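Local coordinates for protein DNA polymerase sliding clamp 2 (Sulfolobus tokodaii, PDB 3AIZ) that serves as a sliding-clamp subunit that circularises with others around DNA, tethering DNA polymerase and other proteins to it during high-speed replication, at residues E156-A161 / K197-I202; V166-E171 / S179-D184; V134-D139 / V220-N225; D145-L150 / V204-F209. All blocks are in the same frame, centred on the assembly; numbering follows the deposited sequence.

All four contacts lie in the C-terminal clamp domain. Contacts 1 and 2, with centres about 10 Å apart, are joined where strand 156-161 lies beside strand 165-172: E158 N approaches S169 O at 2.9 Å, a probable hydrogen bond. Contact 3 has its centre about 11 Å from that of contact 1, where F222 packs on Y200. Contact 4 pairs the two helices that pack against the strands, L150 CD1 reaching V157 CG2 at 3.5 Å and I146 CD1 reaching L181 CD1 at 3.8 Å. Contacts 2 and 4 also meet the neighbouring clamp C subunit, whereas no other chain of the assembly touches contacts 1 and 3.

Contact 1. Residues E156-A161 / K197-I202; sequences EVEISA and KAVYSI
Trans first torsions in E158 (chi1 171°) and K197 (chi1 165°) carry both side chains out over the same face of an antiparallel strand pair, and a bend at chi3 of K197 (54°) turns the lysine end across the glutamate. The strands, 156-161 and 196-201, belong to the sheet of the C-terminal sliding-clamp domain, the second being an edge strand within this chain. K197 NZ stays 4.0 Å from E158 OE2, too far for a salt bridge, and the CD methylene of the lysine, not its ammonium, lies closest to the carboxylate; any electrostatic pull is therefore probably modest. On the same face E156 runs extended across V199, its OE1 against V199 CG1.

The backbones are held by two hydrogen-bonded pairs. V157 and Y200 exchange N-H to O bonds in both directions, with V157 N to Y200 O at 2.9 Å, and I159 and A198 do likewise, A198 N to I159 O also at 2.9 Å.

The other face, carrying V157, I159, A198 and Y200, is largely apolar and looks into the domain. There V157 CG2 meets the CG1 of I202, at the start of helix 202-211, and L150 closes over both. The Y200 hydroxyl reaches further, to a hydrogen bond with I226 O, while I159 CG2 sits at the ring edge, 3.4 Å from Y200 CE1.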
loop_
_atom_site.group_PDB
_atom_site.type_symbol
_atom_site.label_atom_id
_atom_site.label_comp_id
_atom_site.label_asym_id
_atom_site.label_seq_id
_atom_site.Cartn_x
_atom_site.Cartn_y
_atom_site.Cartn_z
ATOM N N GLU A 156 34.710 -9.997 22.427
ATOM C CA GLU A 156 34.541 -9.905 23.872
ATOM C C GLU A 156 34.569 -8.446 24.305
ATOM O O GLU A 156 35.457 -7.692 23.910
ATOM C CB GLU A 156 35.650 -10.662 24.600
ATOM C CG GLU A 156 35.610 -12.168 24.440
ATOM C CD GLU A 156 36.688 -12.856 25.256
ATOM O OE1 GLU A 156 37.509 -12.145 25.875
ATOM O OE2 GLU A 156 36.712 -14.107 25.282
ATOM N N VAL A 157 33.598 -8.050 25.120
ATOM C CA VAL A 157 33.564 -6.696 25.653
ATOM C C VAL A 157 34.203 -6.651 27.031
ATOM O O VAL A 157 33.846 -7.429 27.914
ATOM C CB VAL A 157 32.125 -6.168 25.782
ATOM C CG1 VAL A 157 32.134 -4.754 26.336
ATOM C CG2 VAL A 157 31.423 -6.206 24.442
ATOM N N GLU A 158 35.153 -5.741 27.212
ATOM C CA GLU A 158 35.732 -5.514 28.528
ATOM C C GLU A 158 35.196 -4.223 29.128
ATOM O O GLU A 158 35.564 -3.129 28.701
ATOM C CB GLU A 158 37.258 -5.467 28.459
ATOM C CG GLU A 158 37.908 -5.011 29.757
ATOM C CD GLU A 158 39.418 -5.106 29.724
ATOM O OE1 GLU A 158 39.939 -6.157 29.290
ATOM O OE2 GLU A 158 40.085 -4.134 30.140
ATOM N N ILE A 159 34.315 -4.355 30.111
ATOM C CA ILE A 159 33.777 -3.192 30.801
ATOM C C ILE A 159 34.534 -2.963 32.106
ATOM O O ILE A 159 34.824 -3.906 32.842
ATOM C CB ILE A 159 32.263 -3.334 31.070
ATOM C CG1 ILE A 159 31.685 -2.017 31.592
ATOM C CG2 ILE A 159 31.989 -4.469 32.044
ATOM C CD1 ILE A 159 30.173 -2.002 31.664
ATOM N N SER A 160 34.869 -1.707 32.377
ATOM C CA SER A 160 35.613 -1.356 33.578
ATOM C C SER A 160 35.329 0.087 33.962
ATOM O O SER A 160 35.005 0.909 33.108
ATOM C CB SER A 160 37.114 -1.552 33.357
ATOM O OG SER A 160 37.609 -0.642 32.392
ATOM N N ALA A 161 35.453 0.398 35.247
ATOM C CA ALA A 161 35.132 1.739 35.714
ATOM C C ALA A 161 36.024 2.204 36.854
ATOM O O ALA A 161 36.387 1.425 37.733
ATOM C CB ALA A 161 33.665 1.818 36.125
ATOM N N LYS A 197 36.437 -4.287 36.977
ATOM C CA LYS A 197 36.641 -4.689 35.592
ATOM C C LYS A 197 36.158 -6.114 35.342
ATOM O O LYS A 197 36.386 -7.007 36.156
ATOM C CB LYS A 197 38.117 -4.555 35.210
ATOM C CG LYS A 197 38.498 -5.283 33.933
ATOM C CD LYS A 197 39.710 -4.646 33.272
ATOM C CE LYS A 197 40.884 -4.539 34.235
ATOM N NZ LYS A 197 42.029 -3.805 33.625
ATOM N N ALA A 198 35.491 -6.317 34.211
ATOM C CA ALA A 198 34.993 -7.637 33.843
ATOM C C ALA A 198 34.887 -7.776 32.331
ATOM O O ALA A 198 34.872 -6.783 31.605
ATOM C CB ALA A 198 33.645 -7.894 34.494
ATOM N N VAL A 199 34.814 -9.016 31.862
ATOM C CA VAL A 199 34.680 -9.293 30.438
ATOM C C VAL A 199 33.403 -10.086 30.181
ATOM O O VAL A 199 33.054 -10.976 30.955
ATOM C CB VAL A 199 35.885 -10.092 29.911
ATOM C CG1 VAL A 199 35.753 -10.334 28.416
ATOM C CG2 VAL A 199 37.177 -9.361 30.224
ATOM N N TYR A 200 32.705 -9.761 29.096
ATOM C CA TYR A 200 31.470 -10.456 28.751
ATOM C C TYR A 200 31.387 -10.753 27.259
ATOM O O TYR A 200 32.049 -10.105 26.449
ATOM C CB TYR A 200 30.251 -9.637 29.182
ATOM C CG TYR A 200 30.266 -9.249 30.640
ATOM C CD1 TYR A 200 30.693 -7.989 31.037
ATOM C CD2 TYR A 200 29.862 -10.143 31.621
ATOM C CE1 TYR A 200 30.712 -7.631 32.368
ATOM C CE2 TYR A 200 29.877 -9.794 32.956
ATOM C CZ TYR A 200 30.302 -8.536 33.324
ATOM O OH TYR A 200 30.320 -8.181 34.652
ATOM N N SER A 201 30.568 -11.736 26.903
ATOM C CA SER A 201 30.357 -12.095 25.507
ATOM C C SER A 201 29.627 -10.981 24.762
ATOM O O SER A 201 28.593 -10.496 25.221
ATOM C CB SER A 201 29.561 -13.397 25.409
ATOM O OG SER A 201 29.241 -13.701 24.063
ATOM N N ILE A 202 30.168 -10.575 23.617
ATOM C CA ILE A 202 29.534 -9.544 22.803
ATOM C C ILE A 202 28.187 -10.019 22.277
ATOM O O ILE A 202 27.225 -9.258 22.237
ATOM C CB ILE A 202 30.416 -9.122 21.614
ATOM C CG1 ILE A 202 31.668 -8.406 22.113
ATOM C CG2 ILE A 202 29.643 -8.213 20.670
ATOM C CD1 ILE A 202 32.262 -7.457 21.104
#

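Contact 2. Residues V166-E171 / S179-D184; sequences VTLSTE and SLLKQD
T167 lies alongside L180, the two side chains pointing the same way from neighbouring strands, and its OG1 and CG2 both lean on one methyl of the leucine: CG2 is 3.7 Å from L180 CD2. The threonine torsion (chi1 -59°) places OG1 beside its own backbone N and leaves the methyl opposite that N. These residues form a non-hydrogen-bonded pair in the antiparallel beta hairpin of strands 165-172 and 175-183.

Hydrogen-bonded pairs stand before and after it. V166 and L181 are joined by two bonds, V166 N to L181 O and L181 N to V166 O, each 2.8 Å and almost straight, the latter with an N-H...O angle of 179°. L168 and S179 make a slightly longer pair, with L168 N to S179 O at 3.1 Å.

V166, L168, S179 and L181 turn to the opposite face, toward helix 140-150, where I146 packs on L168 and L181. Across the hairpin, L168 CD1 comes within 4.2 Å of L181 CD1, and S179 OG lies against L168 CB; that hydroxyl has a weak hydrogen bond to Y177 OH.

Beyond the hairpin, S179 and L180 pair in antiparallel fashion with a strand of the neighbouring clamp C subunit, which continues the sheet across the interface. Backbone bonding thus serves both sides of strand 175-183, and its side chains divide between a mainly apolar inner face and an outer one where the T167 hydroxyl meets a leucine methyl in packing, not hydrogen bonding.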
loop_
_atom_site.group_PDB
_atom_site.type_symbol
_atom_site.label_atom_id
_atom_site.label_comp_id
_atom_site.label_asym_id
_atom_site.label_seq_id
_atom_site.Cartn_x
_atom_site.Cartn_y
_atom_site.Cartn_z
ATOM N N VAL A 166 32.974 4.943 33.144
ATOM C CA VAL A 166 32.772 3.552 32.758
ATOM C C VAL A 166 33.263 3.356 31.328
ATOM O O VAL A 166 32.904 4.116 30.431
ATOM C CB VAL A 166 31.291 3.134 32.857
ATOM C CG1 VAL A 166 31.117 1.687 32.425
ATOM C CG2 VAL A 166 30.777 3.330 34.273
ATOM N N THR A 167 34.087 2.333 31.121
ATOM C CA THR A 167 34.731 2.118 29.831
ATOM C C THR A 167 34.427 0.739 29.253
ATOM O O THR A 167 34.507 -0.267 29.954
ATOM C CB THR A 167 36.260 2.276 29.949
ATOM O OG1 THR A 167 36.574 3.594 30.417
ATOM C CG2 THR A 167 36.930 2.045 28.606
ATOM N N LEU A 168 34.075 0.702 27.971
ATOM C CA LEU A 168 33.871 -0.561 27.268
ATOM C C LEU A 168 34.861 -0.674 26.113
ATOM O O LEU A 168 35.055 0.282 25.365
ATOM C CB LEU A 168 32.433 -0.674 26.751
ATOM C CG LEU A 168 31.308 -0.714 27.789
ATOM C CD1 LEU A 168 31.005 0.679 28.321
ATOM C CD2 LEU A 168 30.056 -1.336 27.196
ATOM N N SER A 169 35.485 -1.840 25.972
ATOM C CA SER A 169 36.530 -2.028 24.967
ATOM C C SER A 169 36.455 -3.381 24.268
ATOM O O SER A 169 36.186 -4.402 24.897
ATOM C CB SER A 169 37.913 -1.867 25.603
ATOM O OG SER A 169 38.093 -0.558 26.112
ATOM N N THR A 170 36.705 -3.377 22.962
ATOM C CA THR A 170 36.786 -4.610 22.187
ATOM C C THR A 170 37.887 -4.513 21.138
ATOM O O THR A 170 38.307 -3.417 20.768
ATOM C CB THR A 170 35.456 -4.936 21.484
ATOM O OG1 THR A 170 35.110 -3.871 20.589
ATOM C CG2 THR A 170 34.348 -5.115 22.501
ATOM N N GLU A 171 38.348 -5.665 20.663
ATOM C CA GLU A 171 39.415 -5.716 19.672
ATOM C C GLU A 171 39.259 -6.937 18.775
ATOM O O GLU A 171 39.096 -8.055 19.261
ATOM C CB GLU A 171 40.782 -5.738 20.363
ATOM C CG GLU A 171 41.978 -5.711 19.412
ATOM C CD GLU A 171 42.254 -7.059 18.761
ATOM O OE1 GLU A 171 42.037 -8.097 19.423
ATOM O OE2 GLU A 171 42.695 -7.078 17.589
ATOM N N SER A 179 34.331 2.931 24.006
ATOM C CA SER A 179 33.402 3.995 24.371
ATOM C C SER A 179 33.551 4.367 25.842
ATOM O O SER A 179 33.966 3.546 26.661
ATOM C CB SER A 179 31.959 3.581 24.077
ATOM O OG SER A 179 31.616 2.390 24.763
ATOM N N LEU A 180 33.214 5.609 26.168
ATOM C CA LEU A 180 33.326 6.100 27.536
ATOM C C LEU A 180 32.001 6.670 28.020
ATOM O O LEU A 180 31.427 7.558 27.388
ATOM C CB LEU A 180 34.415 7.170 27.632
ATOM C CG LEU A 180 35.799 6.778 27.111
ATOM C CD1 LEU A 180 36.748 7.966 27.163
ATOM C CD2 LEU A 180 36.358 5.603 27.898
ATOM N N LEU A 181 31.519 6.155 29.144
ATOM C CA LEU A 181 30.282 6.645 29.734
ATOM C C LEU A 181 30.579 7.371 31.040
ATOM O O LEU A 181 31.230 6.826 31.931
ATOM C CB LEU A 181 29.310 5.490 29.971
ATOM C CG LEU A 181 29.064 4.579 28.766
ATOM C CD1 LEU A 181 28.014 3.527 29.085
ATOM C CD2 LEU A 181 28.652 5.393 27.552
ATOM N N LYS A 182 30.109 8.609 31.144
ATOM C CA LYS A 182 30.346 9.422 32.330
ATOM C C LYS A 182 29.040 10.054 32.791
ATOM O O LYS A 182 28.028 9.982 32.094
ATOM C CB LYS A 182 31.379 10.512 32.030
ATOM C CG LYS A 182 32.568 10.026 31.214
ATOM C CD LYS A 182 33.572 11.136 30.943
ATOM C CE LYS A 182 34.365 11.489 32.192
ATOM N NZ LYS A 182 35.513 12.392 31.888
ATOM N N GLN A 183 29.062 10.669 33.969
ATOM C CA GLN A 183 27.889 11.361 34.487
ATOM C C GLN A 183 27.393 12.405 33.491
ATOM O O GLN A 183 28.188 13.116 32.877
ATOM C CB GLN A 183 28.212 12.030 35.823
ATOM C CG GLN A 183 27.057 12.812 36.417
ATOM C CD GLN A 183 25.892 11.922 36.797
ATOM O OE1 GLN A 183 26.076 10.866 37.406
ATOM N NE2 GLN A 183 24.683 12.343 36.442
ATOM N N ASP A 184 26.075 12.484 33.331
ATOM C CA ASP A 184 25.452 13.449 32.425
ATOM C C ASP A 184 25.864 13.242 30.970
ATOM O O ASP A 184 25.564 14.070 30.111
ATOM C CB ASP A 184 25.772 14.883 32.854
ATOM C CG ASP A 184 25.198 15.229 34.212
ATOM O OD1 ASP A 184 24.278 14.520 34.674
ATOM O OD2 ASP A 184 25.668 16.216 34.819
#

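Contact 3. Residues V134-D139 / V220-N225; sequences VTFTTD and VGFGNN
The carbonyl oxygen of V134 is gripped by F222 N at 2.8 Å and also approached by the CA of G221, a weaker C-H contact at 3.1 Å. The return bond, V134 N to F222 O, completes this hydrogen-bonded pair, and F136 and V220 form a second, with V220 N to F136 O at 2.8 Å. Between them T135 faces G221, its CG2 methyl lying 3.9 Å from the glycine CA.

Each phenylalanine shelters a valine on the opposing strand. A chi1 of 60° sets CG of F136 between its backbone N and carbonyl carbon and tips the ring across to V220, whose CB rests over one ring face, 3.7 Å from the centroid and off toward the rim. F222 leans the other way over V134, with CB 4.1 Å from its ring centroid; both are CH-pi contacts. The rings then meet at their edges, where F136 CE1 and F222 CE2 approach one another. L187 and L190 extend the packing beside F136, and M228 packs on F222 and V220.

Antiparallel pairing of the strand that leads into helix 140-150 with the strand that follows helix 202-211, its aromatic and aliphatic face turned inward, is one of the strand pairings that build a sliding-clamp domain.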
loop_
_atom_site.group_PDB
_atom_site.type_symbol
_atom_site.label_atom_id
_atom_site.label_comp_id
_atom_site.label_asym_id
_atom_site.label_seq_id
_atom_site.Cartn_x
_atom_site.Cartn_y
_atom_site.Cartn_z
ATOM N N VAL A 134 30.018 -1.707 40.932
ATOM C CA VAL A 134 29.692 -0.602 40.041
ATOM C C VAL A 134 28.259 -0.691 39.531
ATOM O O VAL A 134 27.841 -1.722 39.007
ATOM C CB VAL A 134 30.641 -0.562 38.828
ATOM C CG1 VAL A 134 30.245 0.560 37.882
ATOM C CG2 VAL A 134 32.081 -0.400 39.286
ATOM N N THR A 135 27.511 0.394 39.693
ATOM C CA THR A 135 26.167 0.490 39.139
ATOM C C THR A 135 25.984 1.835 38.448
ATOM O O THR A 135 26.431 2.864 38.948
ATOM C CB THR A 135 25.079 0.329 40.223
ATOM O OG1 THR A 135 25.236 1.345 41.222
ATOM C CG2 THR A 135 25.169 -1.041 40.877
ATOM N N PHE A 136 25.335 1.821 37.291
ATOM C CA PHE A 136 25.018 3.059 36.595
ATOM C C PHE A 136 23.661 2.971 35.911
ATOM O O PHE A 136 23.199 1.884 35.567
ATOM C CB PHE A 136 26.114 3.430 35.590
ATOM C CG PHE A 136 26.347 2.396 34.524
ATOM C CD1 PHE A 136 27.302 1.408 34.696
ATOM C CD2 PHE A 136 25.626 2.423 33.342
ATOM C CE1 PHE A 136 27.525 0.462 33.711
ATOM C CE2 PHE A 136 25.846 1.479 32.355
ATOM C CZ PHE A 136 26.797 0.499 32.539
ATOM N N THR A 137 23.022 4.120 35.729
ATOM C CA THR A 137 21.710 4.166 35.102
ATOM C C THR A 137 21.764 5.006 33.834
ATOM O O THR A 137 22.417 6.048 33.797
ATOM C CB THR A 137 20.650 4.743 36.061
ATOM O OG1 THR A 137 20.751 4.091 37.333
ATOM C CG2 THR A 137 19.251 4.534 35.500
ATOM N N THR A 138 21.081 4.545 32.793
ATOM C CA THR A 138 21.067 5.255 31.522
ATOM C C THR A 138 19.862 4.851 30.686
ATOM O O THR A 138 19.268 3.797 30.908
ATOM C CB THR A 138 22.350 4.984 30.715
ATOM O OG1 THR A 138 22.298 5.704 29.478
ATOM C CG2 THR A 138 22.493 3.500 30.425
ATOM N N ASP A 139 19.501 5.697 29.728
ATOM C CA ASP A 139 18.413 5.388 28.812
ATOM C C ASP A 139 18.812 4.219 27.918
ATOM O O ASP A 139 19.943 4.153 27.439
ATOM C CB ASP A 139 18.057 6.611 27.969
ATOM C CG ASP A 139 16.836 6.385 27.097
ATOM O OD1 ASP A 139 15.728 6.792 27.506
ATOM O OD2 ASP A 139 16.985 5.799 26.004
ATOM N N VAL A 220 22.503 -0.822 35.194
ATOM C CA VAL A 220 23.516 -1.834 34.933
ATOM C C VAL A 220 24.472 -1.940 36.112
ATOM O O VAL A 220 25.042 -0.942 36.548
ATOM C CB VAL A 220 24.323 -1.512 33.663
ATOM C CG1 VAL A 220 25.406 -2.557 33.444
ATOM C CG2 VAL A 220 23.402 -1.428 32.456
ATOM N N GLY A 221 24.641 -3.153 36.627
ATOM C CA GLY A 221 25.540 -3.386 37.740
ATOM C C GLY A 221 26.523 -4.499 37.448
ATOM O O GLY A 221 26.191 -5.469 36.770
ATOM N N PHE A 222 27.743 -4.356 37.958
ATOM C CA PHE A 222 28.759 -5.391 37.808
ATOM C C PHE A 222 29.898 -5.168 38.795
ATOM O O PHE A 222 29.886 -4.209 39.563
ATOM C CB PHE A 222 29.296 -5.427 36.374
ATOM C CG PHE A 222 30.178 -4.262 36.023
ATOM C CD1 PHE A 222 31.557 -4.400 36.011
ATOM C CD2 PHE A 222 29.631 -3.031 35.702
ATOM C CE1 PHE A 222 32.372 -3.331 35.686
ATOM C CE2 PHE A 222 30.442 -1.958 35.377
ATOM C CZ PHE A 222 31.814 -2.109 35.370
ATOM N N GLY A 223 30.878 -6.064 38.769
ATOM C CA GLY A 223 32.035 -5.960 39.637
ATOM C C GLY A 223 33.194 -6.756 39.076
ATOM O O GLY A 223 33.124 -7.246 37.950
ATOM N N ASN A 224 34.262 -6.888 39.855
ATOM C CA ASN A 224 35.440 -7.618 39.398
ATOM C C ASN A 224 35.150 -9.079 39.081
ATOM O O ASN A 224 34.972 -9.896 39.983
ATOM C CB ASN A 224 36.579 -7.516 40.412
ATOM C CG ASN A 224 37.458 -6.306 40.178
ATOM O OD1 ASN A 224 37.014 -5.167 40.310
ATOM N ND2 ASN A 224 38.716 -6.549 39.824
ATOM N N ASN A 225 35.104 -9.396 37.791
ATOM C CA ASN A 225 34.911 -10.767 37.339
ATOM C C ASN A 225 33.677 -11.438 37.941
ATOM O O ASN A 225 33.685 -12.635 38.221
ATOM C CB ASN A 225 36.163 -11.599 37.621
ATOM C CG ASN A 225 37.390 -11.068 36.900
ATOM O OD1 ASN A 225 37.278 -10.342 35.911
ATOM N ND2 ASN A 225 38.569 -11.432 37.391
#

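Contact 4. Residues D145-L150 / V204-F209; sequences DIARDL and VLKDVF
A147 is wedged against K206 and F209 where the two antiparallel helices of the clamp domain, 140-150 and 202-211, pass closest. Their axes run 8.4 Å apart at 150° in the paired segments, an approach eased by the small alanine: A147 CB touches K206 O at 3.6 Å and F209 CB at 3.8 Å. Alongside, the K206 methylene CG lies against A147 O, held near it by a trans first torsion (chi1 -176°). Here K206 is partly exposed, and only the aliphatic part of its chain engages the other helix.

Packing is looser on either side of this point. L150 CD1 meets L205 CD2 at 4.3 Å, while V157 of the sheet fills in beneath both leucines. In sliding clamps generally, such helices line the central hole through which DNA passes.

On the flank of helix 140-150 away from the partner helix, D145, R148 and D149 form a salt-bridge network, R148 NE lying 3.1 Å from D149 OD1 and approaching from above the carboxylate plane. D149 OD2 is hydrogen-bonded to Y105 OH of the neighbouring clamp C subunit. Toward the sheet, I146 brings CG2 to the ring edge of F209, 4.4 Å from CE2.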
loop_
_atom_site.group_PDB
_atom_site.type_symbol
_atom_site.label_atom_id
_atom_site.label_comp_id
_atom_site.label_asym_id
_atom_site.label_seq_id
_atom_site.Cartn_x
_atom_site.Cartn_y
_atom_site.Cartn_z
ATOM N N ASP A 145 22.642 1.688 21.157
ATOM C CA ASP A 145 23.668 2.266 20.294
ATOM C C ASP A 145 25.009 1.568 20.501
ATOM O O ASP A 145 25.710 1.253 19.539
ATOM C CB ASP A 145 23.808 3.768 20.550
ATOM C CG ASP A 145 22.623 4.562 20.031
ATOM O OD1 ASP A 145 21.921 4.061 19.126
ATOM O OD2 ASP A 145 22.397 5.690 20.522
ATOM N N ILE A 146 25.359 1.328 21.759
ATOM C CA ILE A 146 26.593 0.625 22.095
ATOM C C ILE A 146 26.570 -0.805 21.563
ATOM O O ILE A 146 27.601 -1.345 21.162
ATOM C CB ILE A 146 26.834 0.606 23.615
ATOM C CG1 ILE A 146 27.070 2.026 24.132
ATOM C CG2 ILE A 146 28.013 -0.288 23.960
ATOM C CD1 ILE A 146 27.347 2.098 25.615
ATOM N N ALA A 147 25.389 -1.415 21.557
ATOM C CA ALA A 147 25.232 -2.760 21.021
ATOM C C ALA A 147 25.537 -2.771 19.526
ATOM O O ALA A 147 26.185 -3.686 19.020
ATOM C CB ALA A 147 23.830 -3.278 21.285
ATOM N N ARG A 148 25.062 -1.747 18.825
ATOM C CA ARG A 148 25.341 -1.594 17.403
ATOM C C ARG A 148 26.841 -1.435 17.166
ATOM O O ARG A 148 27.404 -2.036 16.251
ATOM C CB ARG A 148 24.592 -0.388 16.842
ATOM C CG ARG A 148 25.112 0.096 15.500
ATOM C CD ARG A 148 24.875 1.585 15.347
ATOM N NE ARG A 148 25.467 2.333 16.453
ATOM C CZ ARG A 148 25.184 3.601 16.735
ATOM N NH1 ARG A 148 24.310 4.268 15.992
ATOM N NH2 ARG A 148 25.769 4.199 17.763
ATOM N N ASP A 149 27.482 -0.618 17.995
ATOM C CA ASP A 149 28.923 -0.428 17.913
ATOM C C ASP A 149 29.644 -1.758 18.076
ATOM O O ASP A 149 30.490 -2.121 17.261
ATOM C CB ASP A 149 29.398 0.551 18.988
ATOM C CG ASP A 149 28.840 1.945 18.797
ATOM O OD1 ASP A 149 28.247 2.210 17.730
ATOM O OD2 ASP A 149 28.999 2.777 19.714
ATOM N N LEU A 150 29.297 -2.483 19.135
ATOM C CA LEU A 150 29.934 -3.761 19.436
ATOM C C LEU A 150 29.719 -4.786 18.325
ATOM O O LEU A 150 30.584 -5.624 18.072
ATOM C CB LEU A 150 29.424 -4.310 20.771
ATOM C CG LEU A 150 29.761 -3.460 21.999
ATOM C CD1 LEU A 150 29.015 -3.955 23.229
ATOM C CD2 LEU A 150 31.262 -3.435 22.245
ATOM N N VAL A 204 26.043 -11.950 23.645
ATOM C CA VAL A 204 25.030 -11.868 24.687
ATOM C C VAL A 204 24.761 -10.427 25.102
ATOM O O VAL A 204 23.609 -10.001 25.186
ATOM C CB VAL A 204 25.437 -12.679 25.925
ATOM C CG1 VAL A 204 24.318 -12.667 26.952
ATOM C CG2 VAL A 204 25.785 -14.103 25.524
ATOM N N LEU A 205 25.829 -9.679 25.359
ATOM C CA LEU A 205 25.700 -8.293 25.786
ATOM C C LEU A 205 24.981 -7.458 24.728
ATOM O O LEU A 205 24.222 -6.545 25.051
ATOM C CB LEU A 205 27.077 -7.699 26.084
ATOM C CG LEU A 205 27.081 -6.427 26.932
ATOM C CD1 LEU A 205 26.516 -6.724 28.310
ATOM C CD2 LEU A 205 28.484 -5.855 27.039
ATOM N N LYS A 206 25.225 -7.782 23.463
ATOM C CA LYS A 206 24.592 -7.086 22.349
ATOM C C LYS A 206 23.084 -7.319 22.348
ATOM O O LYS A 206 22.300 -6.371 22.340
ATOM C CB LYS A 206 25.193 -7.560 21.025
ATOM C CG LYS A 206 24.671 -6.836 19.796
ATOM C CD LYS A 206 24.898 -7.669 18.541
ATOM C CE LYS A 206 26.320 -8.211 18.484
ATOM N NZ LYS A 206 26.543 -9.075 17.290
ATOM N N ASP A 207 22.686 -8.588 22.356
ATOM C CA ASP A 207 21.273 -8.958 22.366
ATOM C C ASP A 207 20.518 -8.304 23.518
ATOM O O ASP A 207 19.456 -7.714 23.320
ATOM C CB ASP A 207 21.117 -10.479 22.446
ATOM C CG ASP A 207 21.610 -11.181 21.198
ATOM O OD1 ASP A 207 21.934 -10.487 20.211
ATOM O OD2 ASP A 207 21.669 -12.429 21.205
ATOM N N VAL A 208 21.072 -8.417 24.722
ATOM C CA VAL A 208 20.462 -7.829 25.908
ATOM C C VAL A 208 20.330 -6.316 25.776
ATOM O O VAL A 208 19.234 -5.767 25.902
ATOM C CB VAL A 208 21.273 -8.154 27.178
ATOM C CG1 VAL A 208 20.707 -7.407 28.378
ATOM C CG2 VAL A 208 21.281 -9.651 27.433
ATOM N N PHE A 209 21.451 -5.648 25.523
ATOM C CA PHE A 209 21.473 -4.195 25.387
ATOM C C PHE A 209 20.421 -3.691 24.406
ATOM O O PHE A 209 19.731 -2.708 24.674
ATOM C CB PHE A 209 22.862 -3.720 24.960
ATOM C CG PHE A 209 23.793 -3.463 26.109
ATOM C CD1 PHE A 209 23.648 -4.150 27.301
ATOM C CD2 PHE A 209 24.816 -2.535 25.996
ATOM C CE1 PHE A 209 24.501 -3.915 28.361
ATOM C CE2 PHE A 209 25.674 -2.297 27.052
ATOM C CZ PHE A 209 25.517 -2.987 28.235
#